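Local coordinates for protein dihydroxyacetone kinase (Citrobacter freundii, PDB 1UN8) that catalyses the phosphorylation of dihydroxyacetone by ATP, giving dihydroxyacetone phosphate, and carries a tightly bound phospholipid in its eight-helix C-terminal barrel, at residues A367-L372 with A540-A545; D371-L376 with T388-A393; Q482-S487 with D500-G505; A504-T509 with G530-G535. All coordinates share one frame; numbering follows the deposited sequence.

Contact 1 of 4, residues A367-L372 with A540-A545; sequences ATLSDL and AMVFKA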
loop_
_atom_site.group_PDB
_atom_site.type_symbol
_atom_site.label_atom_id
_atom_site.label_comp_id
_atom_site.label_asym_id
_atom_site.label_seq_id
_atom_site.Cartn_x
_atom_site.Cartn_y
_atom_site.Cartn_z
ATOM N N ALA A 367 -35.251 41.379 -13.874
ATOM C CA ALA A 367 -34.702 42.706 -13.636
ATOM C C ALA A 367 -34.260 42.887 -12.185
ATOM O O ALA A 367 -33.131 43.294 -11.916
ATOM C CB ALA A 367 -35.739 43.764 -14.003
ATOM N N THR A 368 -35.157 42.580 -11.258
ATOM C CA THR A 368 -34.872 42.708 -9.832
ATOM C C THR A 368 -33.525 42.084 -9.459
ATOM O O THR A 368 -32.698 42.719 -8.791
ATOM C CB THR A 368 -35.988 42.043 -9.000
ATOM O OG1 THR A 368 -37.258 42.547 -9.434
ATOM C CG2 THR A 368 -35.801 42.334 -7.510
ATOM N N LEU A 369 -33.301 40.845 -9.889
ATOM C CA LEU A 369 -32.048 40.177 -9.587
ATOM C C LEU A 369 -30.889 40.920 -10.246
ATOM O O LEU A 369 -29.858 41.162 -9.619
ATOM C CB LEU A 369 -32.073 38.728 -10.079
ATOM C CG LEU A 369 -33.057 37.787 -9.380
ATOM C CD1 LEU A 369 -33.028 36.427 -10.052
ATOM C CD2 LEU A 369 -32.700 37.670 -7.916
ATOM N N SER A 370 -31.062 41.297 -11.510
ATOM C CA SER A 370 -30.001 42.000 -12.221
ATOM C C SER A 370 -29.618 43.299 -11.526
ATOM O O SER A 370 -28.435 43.595 -11.364
ATOM C CB SER A 370 -30.424 42.295 -13.663
ATOM O OG SER A 370 -29.332 42.785 -14.423
ATOM N N ASP A 371 -30.615 44.070 -11.108
ATOM C CA ASP A 371 -30.367 45.342 -10.436
ATOM C C ASP A 371 -29.599 45.209 -9.125
ATOM O O ASP A 371 -28.842 46.108 -8.741
ATOM C CB ASP A 371 -31.693 46.048 -10.146
ATOM C CG ASP A 371 -32.407 46.505 -11.403
ATOM O OD1 ASP A 371 -33.591 46.904 -11.297
ATOM O OD2 ASP A 371 -31.788 46.475 -12.488
ATOM N N LEU A 372 -29.796 44.086 -8.440
ATOM C CA LEU A 372 -29.164 43.841 -7.149
ATOM C C LEU A 372 -27.711 43.374 -7.154
ATOM O O LEU A 372 -27.144 43.131 -6.081
ATOM C CB LEU A 372 -29.999 42.818 -6.375
ATOM C CG LEU A 372 -31.396 43.229 -5.909
ATOM C CD1 LEU A 372 -32.222 41.996 -5.586
ATOM C CD2 LEU A 372 -31.277 44.126 -4.694
ATOM N N ALA A 540 -36.109 37.628 -1.066
ATOM C CA ALA A 540 -37.085 38.528 -0.481
ATOM C C ALA A 540 -37.394 39.688 -1.419
ATOM O O ALA A 540 -38.536 40.134 -1.513
ATOM C CB ALA A 540 -36.575 39.050 0.866
ATOM N N MET A 541 -36.388 40.184 -2.120
ATOM C CA MET A 541 -36.630 41.296 -3.020
ATOM C C MET A 541 -37.443 40.849 -4.231
ATOM O O MET A 541 -38.235 41.614 -4.778
ATOM C CB MET A 541 -35.304 41.923 -3.440
ATOM C CG MET A 541 -34.567 42.558 -2.286
ATOM S SD MET A 541 -35.576 43.777 -1.398
ATOM C CE MET A 541 -36.233 42.809 -0.011
ATOM N N VAL A 542 -37.258 39.602 -4.643
ATOM C CA VAL A 542 -38.011 39.097 -5.771
ATOM C C VAL A 542 -39.489 39.120 -5.406
ATOM O O VAL A 542 -40.304 39.703 -6.117
ATOM C CB VAL A 542 -37.586 37.666 -6.132
ATOM C CG1 VAL A 542 -38.595 37.046 -7.089
ATOM C CG2 VAL A 542 -36.214 37.691 -6.785
ATOM N N PHE A 543 -39.843 38.500 -4.290
ATOM C CA PHE A 543 -41.235 38.495 -3.885
ATOM C C PHE A 543 -41.781 39.891 -3.625
ATOM O O PHE A 543 -42.943 40.177 -3.919
ATOM C CB PHE A 543 -41.429 37.614 -2.665
ATOM C CG PHE A 543 -41.487 36.162 -2.998
ATOM C CD1 PHE A 543 -40.333 35.401 -3.046
ATOM C CD2 PHE A 543 -42.691 35.570 -3.334
ATOM C CE1 PHE A 543 -40.370 34.070 -3.425
ATOM C CE2 PHE A 543 -42.742 34.239 -3.716
ATOM C CZ PHE A 543 -41.575 33.485 -3.764
ATOM N N LYS A 544 -40.942 40.759 -3.074
ATOM C CA LYS A 544 -41.338 42.132 -2.815
ATOM C C LYS A 544 -41.766 42.751 -4.142
ATOM O O LYS A 544 -42.788 43.425 -4.228
ATOM C CB LYS A 544 -40.167 42.928 -2.244
ATOM C CG LYS A 544 -40.514 44.363 -1.924
ATOM C CD LYS A 544 -39.304 45.137 -1.478
ATOM C CE LYS A 544 -39.656 46.593 -1.242
ATOM N NZ LYS A 544 -38.447 47.369 -0.863
ATOM N N ALA A 545 -40.976 42.512 -5.180
ATOM C CA ALA A 545 -41.281 43.041 -6.498
ATOM C C ALA A 545 -42.596 42.461 -7.016
ATOM O O ALA A 545 -43.421 43.171 -7.592
ATOM C CB ALA A 545 -40.150 42.716 -7.463
#

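Contact 2 of 4, residues D371-L376 with T388-A393; sequences DLETHL and TGSTFA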
loop_
_atom_site.group_PDB
_atom_site.type_symbol
_atom_site.label_atom_id
_atom_site.label_comp_id
_atom_site.label_asym_id
_atom_site.label_seq_id
_atom_site.Cartn_x
_atom_site.Cartn_y
_atom_site.Cartn_z
ATOM N N ASP A 371 -30.615 44.070 -11.108
ATOM C CA ASP A 371 -30.367 45.342 -10.436
ATOM C C ASP A 371 -29.599 45.209 -9.125
ATOM O O ASP A 371 -28.842 46.108 -8.741
ATOM C CB ASP A 371 -31.693 46.048 -10.146
ATOM C CG ASP A 371 -32.407 46.505 -11.403
ATOM O OD1 ASP A 371 -33.591 46.904 -11.297
ATOM O OD2 ASP A 371 -31.788 46.475 -12.488
ATOM N N LEU A 372 -29.796 44.086 -8.440
ATOM C CA LEU A 372 -29.164 43.841 -7.149
ATOM C C LEU A 372 -27.711 43.374 -7.154
ATOM O O LEU A 372 -27.144 43.131 -6.081
ATOM C CB LEU A 372 -29.999 42.818 -6.375
ATOM C CG LEU A 372 -31.396 43.229 -5.909
ATOM C CD1 LEU A 372 -32.222 41.996 -5.586
ATOM C CD2 LEU A 372 -31.277 44.126 -4.694
ATOM N N GLU A 373 -27.098 43.269 -8.332
ATOM C CA GLU A 373 -25.727 42.761 -8.424
ATOM C C GLU A 373 -24.711 43.281 -7.415
ATOM O O GLU A 373 -24.184 42.520 -6.604
ATOM C CB GLU A 373 -25.158 42.952 -9.834
ATOM C CG GLU A 373 -23.787 42.286 -10.012
ATOM C CD GLU A 373 -23.262 42.341 -11.445
ATOM O OE1 GLU A 373 -22.152 41.820 -11.688
ATOM O OE2 GLU A 373 -23.952 42.900 -12.327
ATOM N N THR A 374 -24.426 44.573 -7.462
ATOM C CA THR A 374 -23.449 45.131 -6.550
ATOM C C THR A 374 -23.840 45.034 -5.075
ATOM O O THR A 374 -22.981 44.783 -4.222
ATOM C CB THR A 374 -23.129 46.592 -6.927
ATOM O OG1 THR A 374 -22.385 47.208 -5.867
ATOM C CG2 THR A 374 -24.404 47.369 -7.202
ATOM N N HIS A 375 -25.120 45.219 -4.764
ATOM C CA HIS A 375 -25.562 45.128 -3.376
ATOM C C HIS A 375 -25.379 43.710 -2.843
ATOM O O HIS A 375 -24.924 43.515 -1.709
ATOM C CB HIS A 375 -27.034 45.535 -3.231
ATOM C CG HIS A 375 -27.575 45.352 -1.844
ATOM N ND1 HIS A 375 -27.050 46.000 -0.746
ATOM C CD2 HIS A 375 -28.577 44.571 -1.373
ATOM C CE1 HIS A 375 -27.703 45.626 0.341
ATOM N NE2 HIS A 375 -28.635 44.759 -0.012
ATOM N N LEU A 376 -25.729 42.718 -3.659
ATOM C CA LEU A 376 -25.593 41.335 -3.233
ATOM C C LEU A 376 -24.129 40.911 -3.119
ATOM O O LEU A 376 -23.796 40.018 -2.324
ATOM C CB LEU A 376 -26.366 40.404 -4.177
ATOM C CG LEU A 376 -27.898 40.553 -4.136
ATOM C CD1 LEU A 376 -28.542 39.564 -5.083
ATOM C CD2 LEU A 376 -28.407 40.327 -2.726
ATOM N N THR A 388 -21.816 36.504 -5.267
ATOM C CA THR A 388 -23.187 36.012 -5.385
ATOM C C THR A 388 -24.058 36.934 -6.238
ATOM O O THR A 388 -24.876 36.467 -7.032
ATOM C CB THR A 388 -23.829 35.818 -3.991
ATOM O OG1 THR A 388 -23.209 34.700 -3.340
ATOM C CG2 THR A 388 -25.320 35.556 -4.108
ATOM N N GLY A 389 -23.880 38.239 -6.081
ATOM C CA GLY A 389 -24.663 39.169 -6.873
ATOM C C GLY A 389 -24.404 38.960 -8.359
ATOM O O GLY A 389 -25.328 38.905 -9.169
ATOM N N SER A 390 -23.134 38.833 -8.720
ATOM C CA SER A 390 -22.754 38.633 -10.116
ATOM C C SER A 390 -23.222 37.278 -10.644
ATOM O O SER A 390 -23.667 37.166 -11.787
ATOM C CB SER A 390 -21.231 38.753 -10.265
ATOM O OG SER A 390 -20.786 40.053 -9.914
ATOM N N THR A 391 -23.110 36.249 -9.811
ATOM C CA THR A 391 -23.534 34.910 -10.197
ATOM C C THR A 391 -25.030 34.924 -10.506
ATOM O O THR A 391 -25.470 34.423 -11.540
ATOM C CB THR A 391 -23.259 33.904 -9.071
ATOM O OG1 THR A 391 -21.872 33.957 -8.712
ATOM C CG2 THR A 391 -23.605 32.490 -9.519
ATOM N N PHE A 392 -25.810 35.511 -9.603
ATOM C CA PHE A 392 -27.256 35.599 -9.778
ATOM C C PHE A 392 -27.601 36.499 -10.950
ATOM O O PHE A 392 -28.544 36.224 -11.694
ATOM C CB PHE A 392 -27.919 36.133 -8.504
ATOM C CG PHE A 392 -28.099 35.100 -7.424
ATOM C CD1 PHE A 392 -27.288 33.979 -7.366
ATOM C CD2 PHE A 392 -29.060 35.276 -6.440
ATOM C CE1 PHE A 392 -27.432 33.047 -6.339
ATOM C CE2 PHE A 392 -29.211 34.350 -5.410
ATOM C CZ PHE A 392 -28.394 33.232 -5.361
ATOM N N ALA A 393 -26.842 37.578 -11.112
ATOM C CA ALA A 393 -27.075 38.511 -12.215
ATOM C C ALA A 393 -26.809 37.794 -13.535
ATOM O O ALA A 393 -27.525 37.991 -14.523
ATOM C CB ALA A 393 -26.159 39.739 -12.082
#

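Contact 3 of 4, residues Q482-S487 with D500-G505; sequences QPALTS and DAAQAG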
loop_
_atom_site.group_PDB
_atom_site.type_symbol
_atom_site.label_atom_id
_atom_site.label_comp_id
_atom_site.label_asym_id
_atom_site.label_seq_id
_atom_site.Cartn_x
_atom_site.Cartn_y
_atom_site.Cartn_z
ATOM N N GLN A 482 -38.511 29.151 1.601
ATOM C CA GLN A 482 -39.468 28.256 2.238
ATOM C C GLN A 482 -40.653 29.002 2.841
ATOM O O GLN A 482 -41.802 28.674 2.563
ATOM C CB GLN A 482 -38.780 27.425 3.319
ATOM C CG GLN A 482 -39.673 26.365 3.900
ATOM C CD GLN A 482 -38.947 25.055 4.099
ATOM O OE1 GLN A 482 -38.013 24.957 4.904
ATOM N NE2 GLN A 482 -39.367 24.036 3.356
ATOM N N PRO A 483 -40.383 30.017 3.680
ATOM C CA PRO A 483 -41.472 30.779 4.293
ATOM C C PRO A 483 -42.433 31.269 3.223
ATOM O O PRO A 483 -43.650 31.133 3.363
ATOM C CB PRO A 483 -40.737 31.930 4.979
ATOM C CG PRO A 483 -39.440 31.319 5.358
ATOM C CD PRO A 483 -39.074 30.535 4.125
ATOM N N ALA A 484 -41.865 31.821 2.151
ATOM C CA ALA A 484 -42.645 32.347 1.039
ATOM C C ALA A 484 -43.456 31.265 0.349
ATOM O O ALA A 484 -44.643 31.457 0.077
ATOM C CB ALA A 484 -41.722 33.030 0.032
ATOM N N LEU A 485 -42.827 30.129 0.064
ATOM C CA LEU A 485 -43.535 29.050 -0.613
ATOM C C LEU A 485 -44.606 28.452 0.280
ATOM O O LEU A 485 -45.628 27.953 -0.203
ATOM C CB LEU A 485 -42.560 27.967 -1.085
ATOM C CG LEU A 485 -41.632 28.441 -2.211
ATOM C CD1 LEU A 485 -40.833 27.277 -2.746
ATOM C CD2 LEU A 485 -42.451 29.073 -3.329
ATOM N N THR A 486 -44.384 28.510 1.584
ATOM C CA THR A 486 -45.373 27.988 2.506
ATOM C C THR A 486 -46.523 28.992 2.563
ATOM O O THR A 486 -47.694 28.607 2.549
ATOM C CB THR A 486 -44.781 27.790 3.901
ATOM O OG1 THR A 486 -43.756 26.793 3.834
ATOM C CG2 THR A 486 -45.845 27.330 4.871
ATOM N N SER A 487 -46.190 30.278 2.610
ATOM C CA SER A 487 -47.220 31.307 2.647
ATOM C C SER A 487 -48.158 31.144 1.447
ATOM O O SER A 487 -49.382 31.130 1.600
ATOM C CB SER A 487 -46.584 32.693 2.617
ATOM O OG SER A 487 -47.570 33.706 2.654
ATOM N N ASP A 500 -43.750 39.169 2.835
ATOM C CA ASP A 500 -43.567 39.381 4.254
ATOM C C ASP A 500 -42.901 38.184 4.921
ATOM O O ASP A 500 -42.041 38.334 5.781
ATOM C CB ASP A 500 -44.904 39.641 4.933
ATOM C CG ASP A 500 -44.734 40.334 6.268
ATOM O OD1 ASP A 500 -44.337 41.531 6.263
ATOM O OD2 ASP A 500 -44.970 39.680 7.311
ATOM N N ALA A 501 -43.306 36.988 4.526
ATOM C CA ALA A 501 -42.734 35.783 5.103
ATOM C C ALA A 501 -41.253 35.691 4.728
ATOM O O ALA A 501 -40.386 35.505 5.584
ATOM C CB ALA A 501 -43.492 34.558 4.597
ATOM N N ALA A 502 -40.975 35.835 3.437
ATOM C CA ALA A 502 -39.608 35.777 2.947
ATOM C C ALA A 502 -38.762 36.818 3.671
ATOM O O ALA A 502 -37.642 36.538 4.112
ATOM C CB ALA A 502 -39.580 36.029 1.430
ATOM N N GLN A 503 -39.310 38.023 3.786
ATOM C CA GLN A 503 -38.623 39.131 4.442
ATOM C C GLN A 503 -38.243 38.794 5.883
ATOM O O GLN A 503 -37.136 39.111 6.323
ATOM C CB GLN A 503 -39.505 40.381 4.388
ATOM C CG GLN A 503 -38.902 41.628 5.015
ATOM C CD GLN A 503 -37.560 42.010 4.424
ATOM O OE1 GLN A 503 -37.274 41.730 3.265
ATOM N NE2 GLN A 503 -36.733 42.673 5.222
ATOM N N ALA A 504 -39.147 38.145 6.617
ATOM C CA ALA A 504 -38.859 37.771 8.005
ATOM C C ALA A 504 -37.702 36.784 8.009
ATOM O O ALA A 504 -36.769 36.902 8.800
ATOM C CB ALA A 504 -40.086 37.139 8.650
ATOM N N GLY A 505 -37.774 35.805 7.110
ATOM C CA GLY A 505 -36.726 34.809 7.015
ATOM C C GLY A 505 -35.382 35.426 6.676
ATOM O O GLY A 505 -34.358 35.023 7.225
#

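Contact 4 of 4, residues A504-T509 with G530-G535; sequences AGAERT and GNMDPG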
loop_
_atom_site.group_PDB
_atom_site.type_symbol
_atom_site.label_atom_id
_atom_site.label_comp_id
_atom_site.label_asym_id
_atom_site.label_seq_id
_atom_site.Cartn_x
_atom_site.Cartn_y
_atom_site.Cartn_z
ATOM N N ALA A 504 -39.147 38.145 6.617
ATOM C CA ALA A 504 -38.859 37.771 8.005
ATOM C C ALA A 504 -37.702 36.784 8.009
ATOM O O ALA A 504 -36.769 36.902 8.800
ATOM C CB ALA A 504 -40.086 37.139 8.650
ATOM N N GLY A 505 -37.774 35.805 7.110
ATOM C CA GLY A 505 -36.726 34.809 7.015
ATOM C C GLY A 505 -35.382 35.426 6.676
ATOM O O GLY A 505 -34.358 35.023 7.225
ATOM N N ALA A 506 -35.372 36.398 5.769
ATOM C CA ALA A 506 -34.118 37.044 5.402
ATOM C C ALA A 506 -33.578 37.760 6.634
ATOM O O ALA A 506 -32.376 37.749 6.904
ATOM C CB ALA A 506 -34.343 38.037 4.283
ATOM N N GLU A 507 -34.484 38.381 7.380
ATOM C CA GLU A 507 -34.109 39.098 8.585
ATOM C C GLU A 507 -33.496 38.144 9.597
ATOM O O GLU A 507 -32.530 38.494 10.266
ATOM C CB GLU A 507 -35.334 39.827 9.161
ATOM C CG GLU A 507 -35.655 41.112 8.395
ATOM C CD GLU A 507 -37.057 41.639 8.641
ATOM O OE1 GLU A 507 -37.338 42.783 8.216
ATOM O OE2 GLU A 507 -37.873 40.907 9.240
ATOM N N ARG A 508 -34.034 36.930 9.697
ATOM C CA ARG A 508 -33.489 35.959 10.645
ATOM C C ARG A 508 -32.017 35.652 10.349
ATOM O O ARG A 508 -31.240 35.401 11.270
ATOM C CB ARG A 508 -34.318 34.659 10.641
ATOM C CG ARG A 508 -35.633 34.774 11.412
ATOM C CD ARG A 508 -36.350 33.438 11.548
ATOM N NE ARG A 508 -37.053 33.035 10.332
ATOM C CZ ARG A 508 -38.295 33.394 10.018
ATOM N NH1 ARG A 508 -38.996 34.173 10.831
ATOM N NH2 ARG A 508 -38.837 32.969 8.886
ATOM N N THR A 509 -31.624 35.697 9.074
ATOM C CA THR A 509 -30.233 35.404 8.715
ATOM C C THR A 509 -29.278 36.489 9.190
ATOM O O THR A 509 -28.075 36.263 9.269
ATOM C CB THR A 509 -30.031 35.201 7.182
ATOM O OG1 THR A 509 -30.037 36.461 6.502
ATOM C CG2 THR A 509 -31.117 34.321 6.622
ATOM N N GLY A 530 -26.030 44.400 7.291
ATOM C CA GLY A 530 -24.854 44.060 6.506
ATOM C C GLY A 530 -24.449 42.611 6.719
ATOM O O GLY A 530 -23.496 42.123 6.108
ATOM N N ASN A 531 -25.175 41.926 7.600
ATOM C CA ASN A 531 -24.918 40.524 7.905
ATOM C C ASN A 531 -25.986 39.651 7.254
ATOM O O ASN A 531 -26.125 38.470 7.596
ATOM C CB ASN A 531 -24.954 40.279 9.420
ATOM C CG ASN A 531 -23.775 40.900 10.152
ATOM O OD1 ASN A 531 -22.613 40.715 9.769
ATOM N ND2 ASN A 531 -24.069 41.629 11.227
ATOM N N MET A 532 -26.751 40.229 6.330
ATOM C CA MET A 532 -27.814 39.481 5.669
ATOM C C MET A 532 -27.259 38.593 4.571
ATOM O O MET A 532 -26.381 39.013 3.806
ATOM C CB MET A 532 -28.862 40.427 5.073
ATOM C CG MET A 532 -30.119 39.709 4.588
ATOM S SD MET A 532 -31.434 40.830 4.084
ATOM C CE MET A 532 -32.343 41.016 5.603
ATOM N N ASP A 533 -27.758 37.363 4.504
ATOM C CA ASP A 533 -27.314 36.442 3.468
ATOM C C ASP A 533 -27.832 36.944 2.121
ATOM O O ASP A 533 -29.005 37.283 1.986
ATOM C CB ASP A 533 -27.856 35.044 3.730
ATOM C CG ASP A 533 -27.594 34.104 2.574
ATOM O OD1 ASP A 533 -26.407 33.884 2.253
ATOM O OD2 ASP A 533 -28.573 33.595 1.983
ATOM N N PRO A 534 -26.960 37.007 1.107
ATOM C CA PRO A 534 -27.361 37.479 -0.226
ATOM C C PRO A 534 -28.506 36.656 -0.825
ATOM O O PRO A 534 -29.460 37.209 -1.383
ATOM C CB PRO A 534 -26.076 37.344 -1.036
ATOM C CG PRO A 534 -25.012 37.513 -0.001
ATOM C CD PRO A 534 -25.528 36.676 1.133
ATOM N N GLY A 535 -28.405 35.337 -0.698
ATOM C CA GLY A 535 -29.438 34.474 -1.225
ATOM C C GLY A 535 -30.813 34.860 -0.719
ATOM O O GLY A 535 -31.717 35.133 -1.503
#

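Contact 1 of 4, residues A367-L372 with A540-A545
L369 and V542 make the deeper of two apolar contacts between the 367-372 and 540-545 segments: L369 CD2 lies 3.7 Å from V542 CG2, and the two side chains cross obliquely. Both residues are buried, and L369 also touches the bound phospholipid, so one leucine serves both the joint between helices and the lipid pocket. The second apolar pair lies where helix 356-371 gives out: L372 CD1 meets M541 CB at 3.8 Å, roughly at right angles. M541 then bends at its second and third torsions and carries its thioether toward Q503.

Beside these pairs, T368 faces the other helix with two branches that do different work. With OG1 beside the backbone N (chi1 -52°), CG2 swings anti to that nitrogen and rests 3.7 Å from M541 O. T368 OG1 is 3.5 Å from A545 CB, but its hydrogen bond goes back to L364 O, a usual way for a helical threonine to hide its hydroxyl. Thus satisfied, it lets the small A545 methyl pack against it.

Short axes 9.5 Å apart at 137° join helices 356-371 and 534-547 of the C-terminal helical barrel by van der Waals contact, the one interface hydroxyl bonded back into its own helix.

Contact 2 of 4, residues D371-L376 with T388-A393
S390 OG gives its proton to E373 OE1 at 2.9 Å, meeting the anti lone pair, the one turned away from the other carboxylate oxygen. The same hydroxyl is hydrogen-bonded to N377 ND2, while E373 OE2 forms a salt bridge with R397, so both ends of the carboxylate are held and its rotation is probably restricted. The glutamate gets there as an extended chain: CG stands anti to the backbone N (chi1 -173°), and its stem runs past S390 to A393, whose CB is 3.9 Å from E373 OE2. A small methyl suits the flank of a carboxylate that needs its polar edges for other partners.

These are neighbouring helices of the C-terminal alpha barrel, and their backbones come very close at G389, whose CA is 4.1 Å from the CA of E373. Glycine suits this place because a CB would run into E373 O. Instead G389 CA offers a CA-H...O contact to that oxygen at 3.4 Å, with an angle of 163° at the hydrogen. On the next turn L376 CB packs on G389 CA, also at 3.4 Å, and the leucine's side chain goes on to helix 534-547. T388, the first residue of helix 388-404, belongs to the ATP site; its CG2 lies over the centre of one face of the F392 ring, 3.9 Å above the plane.

Contact 3 of 4, residues Q482-S487 with D500-G505
P483 and A501 pack backbone against side chain, each in turn. From P483 CB, the first side-chain atom, A501 O is 3.6 Å away and A501 CB 3.8 Å. Further round the ring, CG faces G505, where the absence of a side chain suits the site: a CB there would point toward the proline and sit tightly against CG. The same ring also touches R508, one turn further along helix 495-511. A501 returns the contact, its CB pressing 3.6 Å from P483 O.

Proline has no N-H to give, and the helix is kinked where the N of P483 lacks a bond to the preceding turn. Beyond it the helical bonding resumes. Q482 O accepts both T486 N and T486 OG1; the hydroxyl, 3.0 Å from that oxygen, comes from above the carbonyl plane, 47° out of it.

Beside the proline, A484 CB meets A502 CB at 3.9 Å, methyl against methyl, on the buried side where F543 of helix 534-547 also covers A484. On the next turn S487 makes its contact through CB alone, 4.1 Å from A501 CB.

Helices 478-490 and 495-511 follow one another in the chain as a nearly antiparallel hairpin of the alpha barrel, their short axes 7.3 Å apart at 158°. Such closeness depends on alanine, glycine and the compact proline ring: the helices are joined by van der Waals contact between small groups and backbone, and no polar bond between the two segments directs them.

Contact 4 of 4, residues A504-T509 with G530-G535
T509 and M532 pass each other obliquely, the threonine hydroxyl beside the methionine stem: T509 OG1 is 3.8 Å from M532 CG. The threonine's first torsion (chi1 77°) sets OG1 between the backbone N and the carbonyl carbon, from where it can work in two directions. It donates to A506 O at 2.7 Å, in the carbonyl plane and on a lone pair, and accepts D533 N at 3.2 Å along an almost straight N-H line of 176°. A hydroxyl suits this spot because a single atom can both give and take, tying the incoming backbone to the preceding turn of helix 495-511.

The loop so held leads directly into helix 534-547 of the alpha barrel. D533 is its N-cap, with OD2 accepting from A536 N, and D533, P534 and G535 all belong to the ATP site. Proline in the first turn fits a position where no backbone N-H is required, and its ring packs against helix 373-381.

M532 leaves its backbone with CG anti to the N (chi1 -170°), runs on extended, then bends at the third torsion, laying its thioether along the A506 turn. Its CE lies 3.5 Å from A506 O and 3.8 Å from A506 CB; the flexible, unbranched chain can follow that surface. D533 keeps its CB 3.8 Å from T509 OG1 while its carboxylate turns away to the cap.

All four contacts belong to the C-terminal helical barrel. Contact 2 is the most buried; contacts 1, 3 and 4 are partly buried, and contact 4 reaches exposed E507. Helix 534-547 serves contacts 1 and 4, while helix 495-511 serves contacts 3 and 4, which share A504 and G505. Contacts 1 and 2 share D371 and L372, where helix 356-371 passes into helix 373-381. Chemistry follows place: contacts 1 and 3 join helices by apolar packing, with larger side chains and more widely spaced helix axes in the first, whereas contacts 2 and 4, which include residues of the ATP site, add hydroxyl-centred hydrogen bonds. These last two meet directly, P534 packing on L376 and T388.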